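Local structure of apoptosis regulator ced-9 (Caenorhabditis elegans, 1OHU) at residues W6-P9 with R10-I13; G15-V18 with D19-H23; G41-P44 with E45-M48; W154-F157 with M158-K162. The protein restrains programmed cell death by sequestering the activator ced-4, until egl-1 binds to it and releases ced-4 to activate the caspase ced-3. The protein carries 3 engineered substitutions. All coordinates share one frame; numbering follows the deposited sequence.

Contact 1. Residues W6-P9 with R10-I13; sequences WEEP and RLDI
Between E8 and D12 the backbone folds through two overlapping beta turns: L11 N donates to E8 O at 3.2 Å, approaching from well above the carbonyl plane, and D12 N makes a weak, longer bond of 3.4 Å to P9 O. On one side of these turns E8 and R10 lie next to each other and point the same way. E8 OE2 comes to 3.6 Å from R10 NE, a long salt bridge with the carboxylate and guanidinium planes 65° apart. R10 sets its CG opposite its own N (chi1 -165°) and then bends at chi3; L11 CD2 lies 3.4 Å above the guanidinium plane, toward its rim. The turns belong to the loop that leads into helix 13-27, which carries most of the predicted BH4 motif. The terminal nitrogens of R10 bind Q43 and E45, while L11 and W6 both press on W154. On the proline side, the D12 carboxylate lies along P9, with OD2 3.3 Å from P9 CA. Replacing D12 with alanine removes that carboxylate and would probably leave this side of the turn, at P9 CA, less covered. OD2 also comes 2.8 Å from P9 O, acceptor against acceptor, not a hydrogen bond.

Contact 2. Residues G15-V18 with D19-H23; sequences GFVV and DYFTH
G15, F16, V17 and V18 pass their carbonyls in order to the amides of D19, Y20, F21 and T22, an unbroken run of i to i+4 hydrogen bonds 2.8 to 3.0 Å long between each carbonyl O and the amide N four residues on. This is helix 13-27, here wholly within the predicted BH4 motif of the Bcl-2 fold, and most of its side chains are buried between other helices. V17 and F21, one turn apart, lie side by side and point the same way. The methyl V17 CG1 sits over one face of the F21 ring, 3.8 Å from its centroid, in a CH-pi contact displaced toward the CE1 rim, where the two carbons are 3.4 Å apart. The first torsion of V17 (chi1 -173°) turns this methyl away from the backbone N and carries it along the helix toward the ring. Beyond the pair, F132 of helix 128-144 touches both residues. On other sides of the helix, F16 stacks on W154, the D19 carboxylate forms a salt bridge with R50 of helix 44-71, and Y20 reaches I108 and S109 of helix 101-118. V18 and T22 also run side by side, and here the contact is polar. With T22 OG1 opposite its carbonyl carbon (chi1 -58°), the hydroxyl folds back over the preceding turn. V18 O is thus gripped by two donors arriving from opposite faces of its carbonyl plane: T22 N at 2.9 Å, and T22 OG1 at 2.8 Å.

Contact 3. Residues G41-P44 with E45-M48; sequences GVQP and EHEM
E45 lies alongside P44, and the bend at its chi2 (80°) folds the carboxylate back so that OE2 rests 3.2 Å from P44 CG on the proline ring; OE2 also approaches Q43 CB, while OE1 forms a salt bridge with R10. H46 follows, its N donating to Q43 O at 2.7 Å from above the carbonyl plane. Its ring lies beside Q43, whose CB covers one face, 3.7 Å from the centroid and only 16° off the normal, a CH-pi contact, whereas V42 CA and G41 O stand at the ring edge. The Q43 amide is turned almost perpendicular to the imidazole (88°); its NE2 donates to G41 O at 2.9 Å while OE1 accepts from R10, and the two together fix the amide's rotation. F16 of helix 13-27 meets the same histidine edge to face. An alanine in place of H46 would probably leave Q43 CB with no ring face to lie on, take from F16 its edge-to-face partner and open a gap between this loop and helix 13-27. E47 gives Q43 O its second hydrogen bond, from N at 3.2 Å and in the carbonyl plane. Its side chain crosses V42 at about a right angle, OE2 against the methyl CG1. M48 N bonds weakly to P44 O, while its side chain leads off toward F157 and M158. The arrangement is that of a helix N-terminus: Q43 at the N-cap position, its carbonyl collecting two amides of the first turn, and P44 opening helix 44-71, where a proline has no N-H to leave without an acceptor.

Contact 4. Residues W154-F157 with M158-K162; sequences WDDF and MTLGK
F157 and M158 cross at a slant: the selenium of M158, a selenomethionine, approaches the rim of the F157 ring, SE 3.9 Å from CD2. Its position, 5.0 Å from the ring centroid and 67° off the normal, is an oblique Met-aromatic contact. With CG beside the backbone N (chi1 -67°), M158 CG passes 3.4 Å from W154 O; the further bend at chi2 brings SE to the ring. That same oxygen accepts M158 N at 3.0 Å and also lies in plane at the F157 ring edge. The F157 ring offers a face to W154: CZ3 of the indole stands 3.8 Å above the ring plane, over its centre. D155 O takes T159 N, and T159 OG1 adds a weak bond to it. Further on, G161 N donates to F157 O at 2.7 Å, nearly straight along the carbonyl. These residues form the first turns of helix 154-172, within the inferred BH2 motif. Around it, F157 and M158 pack on helix 44-71 through M48, with M49 also touching F157 and E45 touching M158; W154 meets L104 and L160 meets Y101, both of helix 101-118.

The four contacts touch one another where the N-terminal loop, helix 13-27 (predicted BH4), the start of helix 44-71 and helix 154-172 (inferred BH2) come together. R10 fastens contact 1 to contact 3: its NH1 lies 2.7 Å from Q43 OE1, a probable hydrogen bond, and its NH2 3.0 Å from E45 OE1. F16 connects contacts 2 and 4, whose centres are about 18 Å apart, with CE2 3.5 Å from W154 CZ3. W154 also takes L11 of contact 1, L11 CD1 lying 3.4 Å from W154 CD1. H46 CE1 packs 3.4 Å from G15 C between contacts 2 and 3. M48 then links contact 3 to contact 4, CB standing 3.6 Å from M158 SE.

Contact 1. Residues W6-P9 with R10-I13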
loop_
_atom_site.group_PDB
_atom_site.type_symbol
_atom_site.label_atom_id
_atom_site.label_comp_id
_atom_site.label_asym_id
_atom_site.label_seq_id
_atom_site.Cartn_x
_atom_site.Cartn_y
_atom_site.Cartn_z
ATOM N N TRP A 6 6.070 14.358 6.438
ATOM C CA TRP A 6 5.924 12.906 6.483
ATOM C C TRP A 6 6.613 12.415 7.751
ATOM O O TRP A 6 6.598 11.222 8.073
ATOM C CB TRP A 6 6.561 12.268 5.242
ATOM C CG TRP A 6 8.019 12.586 5.061
ATOM C CD1 TRP A 6 9.078 11.979 5.675
ATOM C CD2 TRP A 6 8.573 13.606 4.220
ATOM N NE1 TRP A 6 10.257 12.558 5.268
ATOM C CE2 TRP A 6 9.976 13.560 4.376
ATOM C CE3 TRP A 6 8.019 14.557 3.350
ATOM C CZ2 TRP A 6 10.837 14.427 3.693
ATOM C CZ3 TRP A 6 8.873 15.420 2.669
ATOM C CH2 TRP A 6 10.268 15.348 2.846
ATOM N N GLU A 7 7.209 13.366 8.469
ATOM C CA GLU A 7 7.910 13.094 9.715
ATOM C C GLU A 7 6.964 13.150 10.913
ATOM O O GLU A 7 7.301 12.677 11.997
ATOM C CB GLU A 7 9.056 14.095 9.887
ATOM C CG GLU A 7 10.248 13.798 8.991
ATOM C CD GLU A 7 11.254 14.929 8.950
ATOM O OE1 GLU A 7 11.579 15.484 10.021
ATOM O OE2 GLU A 7 11.731 15.257 7.843
ATOM N N GLU A 8 5.781 13.726 10.713
ATOM C CA GLU A 8 4.789 13.815 11.781
ATOM C C GLU A 8 4.417 12.400 12.196
ATOM O O GLU A 8 4.333 11.502 11.356
ATOM C CB GLU A 8 3.522 14.533 11.305
ATOM C CG GLU A 8 3.709 15.976 10.874
ATOM C CD GLU A 8 2.391 16.661 10.537
ATOM O OE1 GLU A 8 2.422 17.821 10.073
ATOM O OE2 GLU A 8 1.320 16.047 10.739
ATOM N N PRO A 9 4.182 12.181 13.496
ATOM C CA PRO A 9 3.815 10.848 13.981
ATOM C C PRO A 9 2.437 10.473 13.450
ATOM O O PRO A 9 2.105 9.294 13.316
ATOM C CB PRO A 9 3.815 11.029 15.491
ATOM C CG PRO A 9 3.291 12.432 15.637
ATOM C CD PRO A 9 4.093 13.174 14.582
ATOM N N ARG A 10 1.645 11.498 13.147
ATOM C CA ARG A 10 0.287 11.336 12.635
ATOM C C ARG A 10 0.283 10.678 11.254
ATOM O O ARG A 10 -0.675 9.997 10.887
ATOM C CB ARG A 10 -0.395 12.706 12.548
ATOM C CG ARG A 10 -1.901 12.658 12.365
ATOM C CD ARG A 10 -2.488 14.063 12.262
ATOM N NE ARG A 10 -2.070 14.742 11.035
ATOM C CZ ARG A 10 -2.581 14.491 9.835
ATOM N NH1 ARG A 10 -3.537 13.583 9.701
ATOM N NH2 ARG A 10 -2.128 15.133 8.766
ATOM N N LEU A 11 1.360 10.880 10.500
ATOM C CA LEU A 11 1.465 10.327 9.158
ATOM C C LEU A 11 2.504 9.218 8.998
ATOM O O LEU A 11 2.949 8.947 7.882
ATOM C CB LEU A 11 1.770 11.447 8.158
ATOM C CG LEU A 11 0.752 12.588 8.106
ATOM C CD1 LEU A 11 1.200 13.629 7.088
ATOM C CD2 LEU A 11 -0.618 12.040 7.742
ATOM N N ASP A 12 2.899 8.578 10.096
ATOM C CA ASP A 12 3.885 7.506 9.989
ATOM C C ASP A 12 3.415 6.542 8.915
ATOM O O ASP A 12 2.227 6.239 8.817
ATOM C CB ASP A 12 4.045 6.753 11.313
ATOM C CG ASP A 12 4.749 7.579 12.368
ATOM O OD1 ASP A 12 5.762 8.231 12.034
ATOM O OD2 ASP A 12 4.298 7.570 13.532
ATOM N N ILE A 13 4.352 6.072 8.104
ATOM C CA ILE A 13 4.029 5.150 7.037
ATOM C C ILE A 13 3.259 3.922 7.530
ATOM O O ILE A 13 2.345 3.460 6.857
ATOM C CB ILE A 13 5.319 4.730 6.277
ATOM C CG1 ILE A 13 5.308 5.360 4.882
ATOM C CG2 ILE A 13 5.455 3.217 6.201
ATOM C CD1 ILE A 13 4.050 5.095 4.076
#

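Contact 2. Residues G15-V18 with D19-H23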
loop_
_atom_site.group_PDB
_atom_site.type_symbol
_atom_site.label_atom_id
_atom_site.label_comp_id
_atom_site.label_asym_id
_atom_site.label_seq_id
_atom_site.Cartn_x
_atom_site.Cartn_y
_atom_site.Cartn_z
ATOM N N GLY A 15 0.997 3.636 9.613
ATOM C CA GLY A 15 -0.421 3.927 9.696
ATOM C C GLY A 15 -1.140 3.699 8.383
ATOM O O GLY A 15 -2.251 3.172 8.365
ATOM N N PHE A 16 -0.516 4.094 7.277
ATOM C CA PHE A 16 -1.136 3.905 5.968
ATOM C C PHE A 16 -1.163 2.427 5.594
ATOM O O PHE A 16 -2.174 1.912 5.107
ATOM C CB PHE A 16 -0.370 4.671 4.879
ATOM C CG PHE A 16 -0.465 6.167 4.997
ATOM C CD1 PHE A 16 0.281 6.854 5.952
ATOM C CD2 PHE A 16 -1.301 6.891 4.149
ATOM C CE1 PHE A 16 0.196 8.240 6.060
ATOM C CE2 PHE A 16 -1.394 8.277 4.248
ATOM C CZ PHE A 16 -0.644 8.954 5.205
ATOM N N VAL A 17 -0.046 1.744 5.821
ATOM C CA VAL A 17 0.050 0.331 5.478
ATOM C C VAL A 17 -0.964 -0.492 6.269
ATOM O O VAL A 17 -1.683 -1.307 5.697
ATOM C CB VAL A 17 1.466 -0.209 5.727
ATOM C CG1 VAL A 17 1.570 -1.634 5.205
ATOM C CG2 VAL A 17 2.497 0.681 5.046
ATOM N N VAL A 18 -1.026 -0.276 7.578
ATOM C CA VAL A 18 -1.970 -0.997 8.421
ATOM C C VAL A 18 -3.414 -0.710 8.041
ATOM O O VAL A 18 -4.217 -1.629 7.888
ATOM C CB VAL A 18 -1.810 -0.631 9.906
ATOM C CG1 VAL A 18 -2.960 -1.227 10.717
ATOM C CG2 VAL A 18 -0.492 -1.152 10.417
ATOM N N ASP A 19 -3.747 0.570 7.901
ATOM C CA ASP A 19 -5.108 0.939 7.554
ATOM C C ASP A 19 -5.514 0.418 6.194
ATOM O O ASP A 19 -6.669 0.045 5.989
ATOM C CB ASP A 19 -5.284 2.458 7.581
ATOM C CG ASP A 19 -6.712 2.873 7.277
ATOM O OD1 ASP A 19 -7.031 3.126 6.095
ATOM O OD2 ASP A 19 -7.526 2.918 8.224
ATOM N N TYR A 20 -4.579 0.403 5.251
ATOM C CA TYR A 20 -4.925 -0.072 3.922
ATOM C C TYR A 20 -5.054 -1.598 3.911
ATOM O O TYR A 20 -5.987 -2.144 3.315
ATOM C CB TYR A 20 -3.898 0.368 2.880
ATOM C CG TYR A 20 -4.383 0.052 1.479
ATOM C CD1 TYR A 20 -5.381 0.819 0.883
ATOM C CD2 TYR A 20 -3.922 -1.072 0.797
ATOM C CE1 TYR A 20 -5.919 0.470 -0.354
ATOM C CE2 TYR A 20 -4.450 -1.431 -0.439
ATOM C CZ TYR A 20 -5.455 -0.655 -1.007
ATOM O OH TYR A 20 -6.020 -1.025 -2.200
ATOM N N PHE A 21 -4.123 -2.281 4.570
ATOM C CA PHE A 21 -4.165 -3.737 4.644
ATOM C C PHE A 21 -5.499 -4.148 5.267
ATOM O O PHE A 21 -6.224 -4.974 4.723
ATOM C CB PHE A 21 -2.998 -4.259 5.497
ATOM C CG PHE A 21 -1.706 -4.475 4.726
ATOM C CD1 PHE A 21 -1.296 -3.575 3.745
ATOM C CD2 PHE A 21 -0.874 -5.560 5.026
ATOM C CE1 PHE A 21 -0.077 -3.749 3.072
ATOM C CE2 PHE A 21 0.341 -5.742 4.364
ATOM C CZ PHE A 21 0.740 -4.831 3.383
ATOM N N THR A 22 -5.825 -3.553 6.407
ATOM C CA THR A 22 -7.074 -3.855 7.096
ATOM C C THR A 22 -8.291 -3.666 6.180
ATOM O O THR A 22 -9.177 -4.519 6.118
ATOM C CB THR A 22 -7.228 -2.956 8.329
ATOM O OG1 THR A 22 -6.110 -3.157 9.199
ATOM C CG2 THR A 22 -8.502 -3.274 9.069
ATOM N N HIS A 23 -8.317 -2.546 5.466
ATOM C CA HIS A 23 -9.411 -2.222 4.562
ATOM C C HIS A 23 -9.496 -3.164 3.363
ATOM O O HIS A 23 -10.579 -3.627 3.002
ATOM C CB HIS A 23 -9.264 -0.783 4.071
ATOM C CG HIS A 23 -10.184 -0.435 2.946
ATOM N ND1 HIS A 23 -11.546 -0.296 3.113
ATOM C CD2 HIS A 23 -9.944 -0.247 1.627
ATOM C CE1 HIS A 23 -12.104 -0.036 1.944
ATOM N NE2 HIS A 23 -11.154 -0.002 1.025
#

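Contact 3. Residues G41-P44 with E45-M48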
loop_
_atom_site.group_PDB
_atom_site.type_symbol
_atom_site.label_atom_id
_atom_site.label_comp_id
_atom_site.label_asym_id
_atom_site.label_seq_id
_atom_site.Cartn_x
_atom_site.Cartn_y
_atom_site.Cartn_z
ATOM N N GLY A 41 -5.492 6.760 15.241
ATOM C CA GLY A 41 -6.722 6.348 14.600
ATOM C C GLY A 41 -6.674 6.683 13.122
ATOM O O GLY A 41 -5.665 7.195 12.624
ATOM N N VAL A 42 -7.761 6.398 12.414
ATOM C CA VAL A 42 -7.820 6.678 10.986
ATOM C C VAL A 42 -7.612 8.156 10.680
ATOM O O VAL A 42 -8.239 9.026 11.283
ATOM C CB VAL A 42 -9.169 6.238 10.385
ATOM C CG1 VAL A 42 -9.211 6.580 8.906
ATOM C CG2 VAL A 42 -9.375 4.745 10.588
ATOM N N GLN A 43 -6.712 8.425 9.740
ATOM C CA GLN A 43 -6.416 9.782 9.319
ATOM C C GLN A 43 -7.046 10.013 7.954
ATOM O O GLN A 43 -7.194 9.079 7.166
ATOM C CB GLN A 43 -4.898 9.998 9.223
ATOM C CG GLN A 43 -4.157 9.813 10.536
ATOM C CD GLN A 43 -4.720 10.691 11.633
ATOM O OE1 GLN A 43 -4.757 11.912 11.503
ATOM N NE2 GLN A 43 -5.165 10.074 12.720
ATOM N N PRO A 44 -7.434 11.263 7.657
ATOM C CA PRO A 44 -8.042 11.529 6.351
ATOM C C PRO A 44 -7.116 11.118 5.204
ATOM O O PRO A 44 -7.580 10.758 4.123
ATOM C CB PRO A 44 -8.324 13.038 6.397
ATOM C CG PRO A 44 -7.345 13.556 7.416
ATOM C CD PRO A 44 -7.370 12.488 8.471
ATOM N N GLU A 45 -5.807 11.164 5.447
ATOM C CA GLU A 45 -4.842 10.765 4.430
ATOM C C GLU A 45 -4.924 9.258 4.204
ATOM O O GLU A 45 -4.542 8.765 3.141
ATOM C CB GLU A 45 -3.414 11.141 4.837
ATOM C CG GLU A 45 -3.109 12.634 4.820
ATOM C CD GLU A 45 -3.626 13.362 6.050
ATOM O OE1 GLU A 45 -3.400 14.588 6.146
ATOM O OE2 GLU A 45 -4.250 12.716 6.919
ATOM N N HIS A 46 -5.409 8.532 5.211
ATOM C CA HIS A 46 -5.568 7.082 5.109
ATOM C C HIS A 46 -6.749 6.823 4.182
ATOM O O HIS A 46 -6.680 6.001 3.267
ATOM C CB HIS A 46 -5.901 6.448 6.469
ATOM C CG HIS A 46 -4.801 6.531 7.480
ATOM N ND1 HIS A 46 -3.476 6.678 7.136
ATOM C CD2 HIS A 46 -4.829 6.415 8.830
ATOM C CE1 HIS A 46 -2.733 6.645 8.229
ATOM N NE2 HIS A 46 -3.530 6.486 9.269
ATOM N N GLU A 47 -7.841 7.533 4.446
ATOM C CA GLU A 47 -9.060 7.400 3.663
ATOM C C GLU A 47 -8.847 7.780 2.206
ATOM O O GLU A 47 -9.577 7.321 1.325
ATOM C CB GLU A 47 -10.172 8.232 4.302
ATOM C CG GLU A 47 -10.894 7.483 5.415
ATOM C CD GLU A 47 -11.617 8.394 6.389
ATOM O OE1 GLU A 47 -12.344 9.309 5.940
ATOM O OE2 GLU A 47 -11.467 8.187 7.613
HETATM N N MSE A 48 -7.838 8.607 1.951
HETATM C CA MSE A 48 -7.526 9.005 0.585
HETATM C C MSE A 48 -6.652 7.924 -0.030
HETATM O O MSE A 48 -6.624 7.757 -1.249
HETATM C CB MSE A 48 -6.787 10.345 0.564
HETATM C CG MSE A 48 -6.347 10.817 -0.827
HETATM SE SE MSE A 48 -7.780 11.063 -2.137
HETATM C CE MSE A 48 -9.319 11.140 -0.966
#

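Contact 4. Residues W154-F157 with M158-K162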
loop_
_atom_site.group_PDB
_atom_site.type_symbol
_atom_site.label_atom_id
_atom_site.label_comp_id
_atom_site.label_asym_id
_atom_site.label_seq_id
_atom_site.Cartn_x
_atom_site.Cartn_y
_atom_site.Cartn_z
ATOM N N TRP A 154 2.977 14.983 1.700
ATOM C CA TRP A 154 1.632 14.457 1.887
ATOM C C TRP A 154 0.564 15.474 1.509
ATOM O O TRP A 154 -0.533 15.103 1.093
ATOM C CB TRP A 154 1.434 14.002 3.335
ATOM C CG TRP A 154 2.106 12.697 3.639
ATOM C CD1 TRP A 154 3.152 12.491 4.490
ATOM C CD2 TRP A 154 1.790 11.417 3.074
ATOM N NE1 TRP A 154 3.509 11.163 4.489
ATOM C CE2 TRP A 154 2.689 10.481 3.629
ATOM C CE3 TRP A 154 0.833 10.970 2.150
ATOM C CZ2 TRP A 154 2.662 9.121 3.291
ATOM C CZ3 TRP A 154 0.808 9.614 1.813
ATOM C CH2 TRP A 154 1.717 8.709 2.384
ATOM N N ASP A 155 0.883 16.756 1.661
ATOM C CA ASP A 155 -0.053 17.822 1.324
ATOM C C ASP A 155 -0.208 17.831 -0.185
ATOM O O ASP A 155 -1.320 17.845 -0.716
ATOM C CB ASP A 155 0.495 19.163 1.802
ATOM C CG ASP A 155 0.809 19.158 3.283
ATOM O OD1 ASP A 155 -0.144 19.096 4.093
ATOM O OD2 ASP A 155 2.009 19.205 3.639
ATOM N N ASP A 156 0.927 17.816 -0.872
ATOM C CA ASP A 156 0.948 17.797 -2.326
ATOM C C ASP A 156 0.212 16.529 -2.770
ATOM O O ASP A 156 -0.425 16.496 -3.824
ATOM C CB ASP A 156 2.398 17.773 -2.811
ATOM C CG ASP A 156 2.536 18.185 -4.256
ATOM O OD1 ASP A 156 1.986 17.490 -5.135
ATOM O OD2 ASP A 156 3.199 19.211 -4.510
ATOM N N PHE A 157 0.303 15.492 -1.939
ATOM C CA PHE A 157 -0.342 14.207 -2.197
ATOM C C PHE A 157 -1.859 14.353 -2.239
ATOM O O PHE A 157 -2.509 13.909 -3.187
ATOM C CB PHE A 157 0.048 13.203 -1.102
ATOM C CG PHE A 157 -0.758 11.927 -1.119
ATOM C CD1 PHE A 157 -0.528 10.950 -2.081
ATOM C CD2 PHE A 157 -1.746 11.704 -0.162
ATOM C CE1 PHE A 157 -1.271 9.766 -2.089
ATOM C CE2 PHE A 157 -2.492 10.527 -0.163
ATOM C CZ PHE A 157 -2.254 9.557 -1.127
HETATM N N MSE A 158 -2.415 14.977 -1.206
HETATM C CA MSE A 158 -3.855 15.171 -1.118
HETATM C C MSE A 158 -4.416 15.963 -2.291
HETATM O O MSE A 158 -5.498 15.656 -2.798
HETATM C CB MSE A 158 -4.211 15.864 0.198
HETATM C CG MSE A 158 -3.940 15.013 1.429
HETATM SE SE MSE A 158 -4.918 13.339 1.407
HETATM C CE MSE A 158 -6.493 13.843 2.412
ATOM N N THR A 159 -3.683 16.984 -2.720
ATOM C CA THR A 159 -4.122 17.808 -3.839
ATOM C C THR A 159 -4.267 16.949 -5.091
ATOM O O THR A 159 -5.322 16.935 -5.728
ATOM C CB THR A 159 -3.126 18.946 -4.121
ATOM O OG1 THR A 159 -3.041 19.798 -2.971
ATOM C CG2 THR A 159 -3.575 19.762 -5.331
ATOM N N LEU A 160 -3.204 16.234 -5.441
ATOM C CA LEU A 160 -3.230 15.361 -6.606
ATOM C C LEU A 160 -4.252 14.246 -6.415
ATOM O O LEU A 160 -4.924 13.840 -7.362
ATOM C CB LEU A 160 -1.841 14.758 -6.854
ATOM C CG LEU A 160 -0.775 15.651 -7.503
ATOM C CD1 LEU A 160 -0.575 16.915 -6.690
ATOM C CD2 LEU A 160 0.532 14.879 -7.619
ATOM N N GLY A 161 -4.372 13.763 -5.184
ATOM C CA GLY A 161 -5.316 12.699 -4.891
ATOM C C GLY A 161 -6.767 13.037 -5.184
ATOM O O GLY A 161 -7.440 12.312 -5.916
ATOM N N LYS A 162 -7.259 14.130 -4.611
ATOM C CA LYS A 162 -8.643 14.542 -4.824
ATOM C C LYS A 162 -8.930 14.671 -6.311
ATOM O O LYS A 162 -10.036 14.389 -6.762
ATOM C CB LYS A 162 -8.912 15.865 -4.124
#